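Local coordinates for protein purine nucleoside phosphorylase YlmD (Geobacillus stearothermophilus, PDB 6T1B) that catalyses the phosphorolysis of adenosine, inosine and S-methyl-5'-thioadenosine to the free base and a ribose 1-phosphate, and also deaminates adenosine, at residues P105-V117 with P134-W146. Sequence-based numbering, arbitrary orientation.
Sequences PGVDGLYTDEAGV and PSAGLVGLAHAGW. With NOS (inosine), chain B.
Asp108 meets His143 twice: His143 N donates to Asp108 O, and His143 ND1 donates to Asp108 OD2 over 2.7 Å, a bent bond with 147° at the hydrogen. The second bond uses the anti lone pair of OD2 and reaches the imidazole at its edge, carboxylate and ring lying 17° apart. Both carboxylate oxygens have further partners, OD2 taking His81 N and OD1 Gly82 N, which fixes the rotation of the group. From Gly109 to Thr112 the chain pairs antiparallel with strand 138-144, the axes 4.7 Å apart at closest. Leu110 and Leu141 exchange backbone hydrogen bonds, Leu110 N lying 2.9 Å from Leu141 O, as do Thr112 and Val139. Tyr111 faces Gly140; its ring, with CG between backbone N and carbonyl carbon (chi1 69°), runs alongside Leu138, Tyr111 CD1 lying 3.7 Å from Leu138 CD2. That side of the sheet packs on helix 153-163, and Tyr111 OH is hydrogen-bonded to Glu165 OE2. On the other face Thr112 CG2 lies 3.7 Å from Val139 CG2, while Thr112 OG1 accepts from Glu114 N in an ST turn and is also hydrogen-bonded to Val88 O. Beyond the strand, one water bridges Asp113 O and Ala136 O. At the other end His143 enters the active site: its NE2 binds the catalytic zinc with His81 and Cys126, and lies 3.1 Å from O5' of inosine. A leucine in place of His143 would probably leave the zinc short of a ligand and Asp108 OD2 without its ring partner. With ND1 donating to a carboxylate, NE2 is left to face the metal, and Asp108 acts as a second-shell residue that orients the ring.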
loop_
_atom_site.group_PDB
_atom_site.type_symbol
_atom_site.label_atom_id
_atom_site.label_comp_id
_atom_site.label_asym_id
_atom_site.label_seq_id
_atom_site.Cartn_x
_atom_site.Cartn_y
_atom_site.Cartn_z
ATOM N N PRO A 105 -13.996 8.618 -2.699
ATOM C CA PRO A 105 -14.000 8.326 -4.133
ATOM C C PRO A 105 -12.802 8.895 -4.876
ATOM O O PRO A 105 -12.258 9.947 -4.539
ATOM C CB PRO A 105 -15.297 8.991 -4.619
ATOM C CG PRO A 105 -15.540 10.075 -3.643
ATOM C CD PRO A 105 -15.039 9.595 -2.324
ATOM N N GLY A 106 -12.386 8.160 -5.905
ATOM C CA GLY A 106 -11.496 8.702 -6.915
ATOM C C GLY A 106 -10.049 8.842 -6.496
ATOM O O GLY A 106 -9.292 9.523 -7.198
ATOM N N VAL A 107 -9.643 8.260 -5.375
ATOM C CA VAL A 107 -8.277 8.423 -4.911
ATOM C C VAL A 107 -7.648 7.068 -4.626
ATOM O O VAL A 107 -8.333 6.075 -4.353
ATOM C CB VAL A 107 -8.129 9.371 -3.697
ATOM C CG1 VAL A 107 -8.838 10.690 -3.910
ATOM C CG2 VAL A 107 -8.607 8.722 -2.432
ATOM N N ASP A 108 -6.314 7.066 -4.622
ATOM C CA ASP A 108 -5.493 5.905 -4.400
ATOM C C ASP A 108 -4.527 6.088 -3.239
ATOM O O ASP A 108 -3.708 5.199 -2.989
ATOM C CB ASP A 108 -4.739 5.534 -5.689
ATOM C CG ASP A 108 -5.665 4.885 -6.692
ATOM O OD1 ASP A 108 -6.413 5.650 -7.351
ATOM O OD2 ASP A 108 -5.665 3.631 -6.710
ATOM N N GLY A 109 -4.612 7.190 -2.525
ATOM C CA GLY A 109 -3.835 7.334 -1.318
ATOM C C GLY A 109 -4.579 8.214 -0.343
ATOM O O GLY A 109 -5.433 9.024 -0.719
ATOM N N LEU A 110 -4.210 8.064 0.926
ATOM C CA LEU A 110 -4.832 8.798 2.009
ATOM C C LEU A 110 -3.744 9.225 2.979
ATOM O O LEU A 110 -2.711 8.556 3.095
ATOM C CB LEU A 110 -5.809 7.930 2.807
ATOM C CG LEU A 110 -6.990 7.369 2.037
ATOM C CD1 LEU A 110 -7.762 6.373 2.883
ATOM C CD2 LEU A 110 -7.869 8.482 1.521
ATOM N N TYR A 111 -3.984 10.318 3.696
ATOM C CA TYR A 111 -3.109 10.625 4.817
ATOM C C TYR A 111 -3.906 11.303 5.915
ATOM O O TYR A 111 -4.983 11.848 5.668
ATOM C CB TYR A 111 -1.897 11.476 4.441
ATOM C CG TYR A 111 -2.131 12.910 4.049
ATOM C CD1 TYR A 111 -2.039 13.930 4.987
ATOM C CD2 TYR A 111 -2.352 13.253 2.727
ATOM C CE1 TYR A 111 -2.192 15.252 4.619
ATOM C CE2 TYR A 111 -2.499 14.569 2.365
ATOM C CZ TYR A 111 -2.422 15.555 3.298
ATOM O OH TYR A 111 -2.566 16.869 2.900
ATOM N N THR A 112 -3.366 11.287 7.134
ATOM C CA THR A 112 -4.009 11.971 8.242
ATOM C C THR A 112 -2.963 12.393 9.262
ATOM O O THR A 112 -1.933 11.726 9.434
ATOM C CB THR A 112 -5.064 11.081 8.911
ATOM O OG1 THR A 112 -5.788 11.803 9.910
ATOM C CG2 THR A 112 -4.428 9.854 9.562
ATOM N N ASP A 113 -3.249 13.485 9.950
ATOM C CA ASP A 113 -2.434 13.901 11.079
ATOM C C ASP A 113 -3.138 13.686 12.416
ATOM O O ASP A 113 -2.657 14.137 13.449
ATOM C CB ASP A 113 -1.919 15.337 10.910
ATOM C CG ASP A 113 -3.019 16.373 10.945
ATOM O OD1 ASP A 113 -4.182 15.998 11.122
ATOM O OD2 ASP A 113 -2.710 17.578 10.790
ATOM N N GLU A 114 -4.232 12.925 12.421
ATOM C CA GLU A 114 -4.985 12.654 13.632
ATOM C C GLU A 114 -4.762 11.223 14.088
ATOM O O GLU A 114 -4.555 10.328 13.268
ATOM C CB GLU A 114 -6.485 12.895 13.407
ATOM C CG GLU A 114 -6.789 14.308 12.956
ATOM C CD GLU A 114 -8.260 14.643 12.872
ATOM O OE1 GLU A 114 -8.556 15.798 12.502
ATOM O OE2 GLU A 114 -9.117 13.782 13.166
ATOM N N ALA A 115 -4.802 11.012 15.399
ATOM C CA ALA A 115 -4.835 9.661 15.936
ATOM C C ALA A 115 -6.255 9.098 15.882
ATOM O O ALA A 115 -7.239 9.826 15.721
ATOM C CB ALA A 115 -4.318 9.629 17.371
ATOM N N GLY A 116 -6.357 7.782 16.038
ATOM C CA GLY A 116 -7.669 7.158 16.050
ATOM C C GLY A 116 -8.272 6.915 14.688
ATOM O O GLY A 116 -9.465 6.612 14.593
ATOM N N VAL A 117 -7.479 6.976 13.626
ATOM C CA VAL A 117 -7.944 6.856 12.252
ATOM C C VAL A 117 -7.035 5.845 11.567
ATOM O O VAL A 117 -5.838 6.102 11.400
ATOM C CB VAL A 117 -7.874 8.216 11.527
ATOM C CG1 VAL A 117 -8.265 8.069 10.082
ATOM C CG2 VAL A 117 -8.749 9.216 12.243
ATOM N N PRO A 134 7.124 11.173 12.025
ATOM C CA PRO A 134 6.818 10.923 13.445
ATOM C C PRO A 134 6.716 12.178 14.277
ATOM O O PRO A 134 5.874 12.260 15.179
ATOM C CB PRO A 134 7.988 10.046 13.913
ATOM C CG PRO A 134 8.523 9.427 12.700
ATOM C CD PRO A 134 8.326 10.429 11.585
ATOM N N SER A 135 7.578 13.161 14.025
ATOM C CA SER A 135 7.546 14.372 14.829
ATOM C C SER A 135 6.193 15.054 14.687
ATOM O O SER A 135 5.606 15.500 15.681
ATOM C CB SER A 135 8.692 15.295 14.419
ATOM O OG SER A 135 8.556 15.751 13.081
ATOM N N ALA A 136 5.665 15.101 13.470
ATOM C CA ALA A 136 4.453 15.843 13.160
ATOM C C ALA A 136 3.185 15.021 13.297
ATOM O O ALA A 136 2.091 15.552 13.080
ATOM C CB ALA A 136 4.538 16.402 11.745
ATOM N N GLY A 137 3.287 13.731 13.591
ATOM C CA GLY A 137 2.091 12.931 13.743
ATOM C C GLY A 137 1.338 12.679 12.454
ATOM O O GLY A 137 0.132 12.433 12.492
ATOM N N LEU A 138 2.024 12.641 11.308
ATOM C CA LEU A 138 1.414 12.337 10.023
ATOM C C LEU A 138 1.678 10.889 9.665
ATOM O O LEU A 138 2.800 10.386 9.857
ATOM C CB LEU A 138 2.001 13.199 8.902
ATOM C CG LEU A 138 1.374 14.572 8.727
ATOM C CD1 LEU A 138 2.298 15.540 8.027
ATOM C CD2 LEU A 138 0.070 14.396 7.947
ATOM N N VAL A 139 0.652 10.232 9.145
ATOM C CA VAL A 139 0.820 8.932 8.519
ATOM C C VAL A 139 0.123 8.998 7.169
ATOM O O VAL A 139 -0.883 9.709 7.006
ATOM C CB VAL A 139 0.273 7.758 9.368
ATOM C CG1 VAL A 139 1.061 7.612 10.661
ATOM C CG2 VAL A 139 -1.239 7.907 9.630
ATOM N N GLY A 140 0.614 8.206 6.218
ATOM C CA GLY A 140 0.003 8.146 4.907
ATOM C C GLY A 140 0.155 6.764 4.323
ATOM O O GLY A 140 1.038 5.990 4.725
ATOM N N LEU A 141 -0.691 6.483 3.334
ATOM C CA LEU A 141 -0.639 5.191 2.674
ATOM C C LEU A 141 -1.113 5.377 1.247
ATOM O O LEU A 141 -2.182 5.959 0.997
ATOM C CB LEU A 141 -1.539 4.189 3.420
ATOM C CG LEU A 141 -1.600 2.758 2.900
ATOM C CD1 LEU A 141 -0.248 2.105 2.784
ATOM C CD2 LEU A 141 -2.525 1.958 3.836
ATOM N N ALA A 142 -0.342 4.852 0.301
ATOM C CA ALA A 142 -0.658 4.957 -1.116
ATOM C C ALA A 142 -0.562 3.610 -1.807
ATOM O O ALA A 142 0.237 2.752 -1.423
ATOM C CB ALA A 142 0.274 5.963 -1.814
ATOM N N HIS A 143 -1.390 3.464 -2.842
ATOM C CA HIS A 143 -1.514 2.278 -3.677
ATOM C C HIS A 143 -0.922 2.632 -5.031
ATOM O O HIS A 143 -1.453 3.491 -5.738
ATOM C CB HIS A 143 -3.012 1.952 -3.774
ATOM C CG HIS A 143 -3.403 1.074 -4.909
ATOM N ND1 HIS A 143 -4.120 1.547 -5.988
ATOM C CD2 HIS A 143 -3.269 -0.263 -5.105
ATOM C CE1 HIS A 143 -4.373 0.554 -6.818
ATOM N NE2 HIS A 143 -3.883 -0.564 -6.299
ATOM N N ALA A 144 0.182 1.969 -5.394
ATOM C CA ALA A 144 0.879 2.271 -6.634
ATOM C C ALA A 144 1.089 1.022 -7.475
ATOM O O ALA A 144 2.056 0.285 -7.280
ATOM C CB ALA A 144 2.228 2.936 -6.351
ATOM N N GLY A 145 0.211 0.799 -8.443
ATOM C CA GLY A 145 0.510 -0.065 -9.558
ATOM C C GLY A 145 1.235 0.726 -10.618
ATOM O O GLY A 145 1.691 1.849 -10.394
ATOM N N TRP A 146 1.349 0.141 -11.813
ATOM C CA TRP A 146 2.109 0.856 -12.835
ATOM C C TRP A 146 1.463 2.200 -13.173
ATOM O O TRP A 146 2.169 3.188 -13.429
ATOM C CB TRP A 146 2.363 -0.015 -14.077
ATOM C CG TRP A 146 1.223 -0.176 -15.056
ATOM C CD1 TRP A 146 0.351 -1.209 -15.130
ATOM C CD2 TRP A 146 0.876 0.717 -16.116
ATOM N NE1 TRP A 146 -0.538 -1.013 -16.152
ATOM C CE2 TRP A 146 -0.226 0.160 -16.785
ATOM C CE3 TRP A 146 1.394 1.933 -16.565
ATOM C CZ2 TRP A 146 -0.822 0.774 -17.874
ATOM C CZ3 TRP A 146 0.796 2.544 -17.655
ATOM C CH2 TRP A 146 -0.300 1.960 -18.294
HETATM N N9 NOS B . -10.533 -3.802 -5.004
HETATM C C4 NOS B . -10.591 -2.947 -3.967
HETATM N N3 NOS B . -9.991 -1.618 -3.704
HETATM C C2 NOS B . -10.297 -0.936 -2.478
HETATM N N1 NOS B . -11.171 -1.515 -1.498
HETATM C C6 NOS B . -11.771 -2.779 -1.695
HETATM O O6 NOS B . -12.482 -3.215 -0.831
HETATM C C5 NOS B . -11.425 -3.491 -3.019
HETATM N N7 NOS B . -11.796 -4.654 -3.456
HETATM C C8 NOS B . -11.277 -4.860 -4.664
HETATM C "C5'" NOS B . -6.434 -2.548 -5.354
HETATM O "O5'" NOS B . -5.177 -3.215 -5.443
HETATM C "C4'" NOS B . -7.386 -3.045 -6.411
HETATM O "O4'" NOS B . -8.367 -3.896 -5.776
HETATM C "C1'" NOS B . -9.670 -3.512 -6.163
HETATM C "C2'" NOS B . -9.578 -2.057 -6.611
HETATM O "O2'" NOS B . -10.575 -1.773 -7.583
HETATM C "C3'" NOS B . -8.160 -1.970 -7.177
HETATM O "O3'" NOS B . -8.179 -2.311 -8.574
HETATM O O HOH W 1 -0.377 15.470 14.133
HETATM O O HOH W 2 -1.765 10.212 12.229
#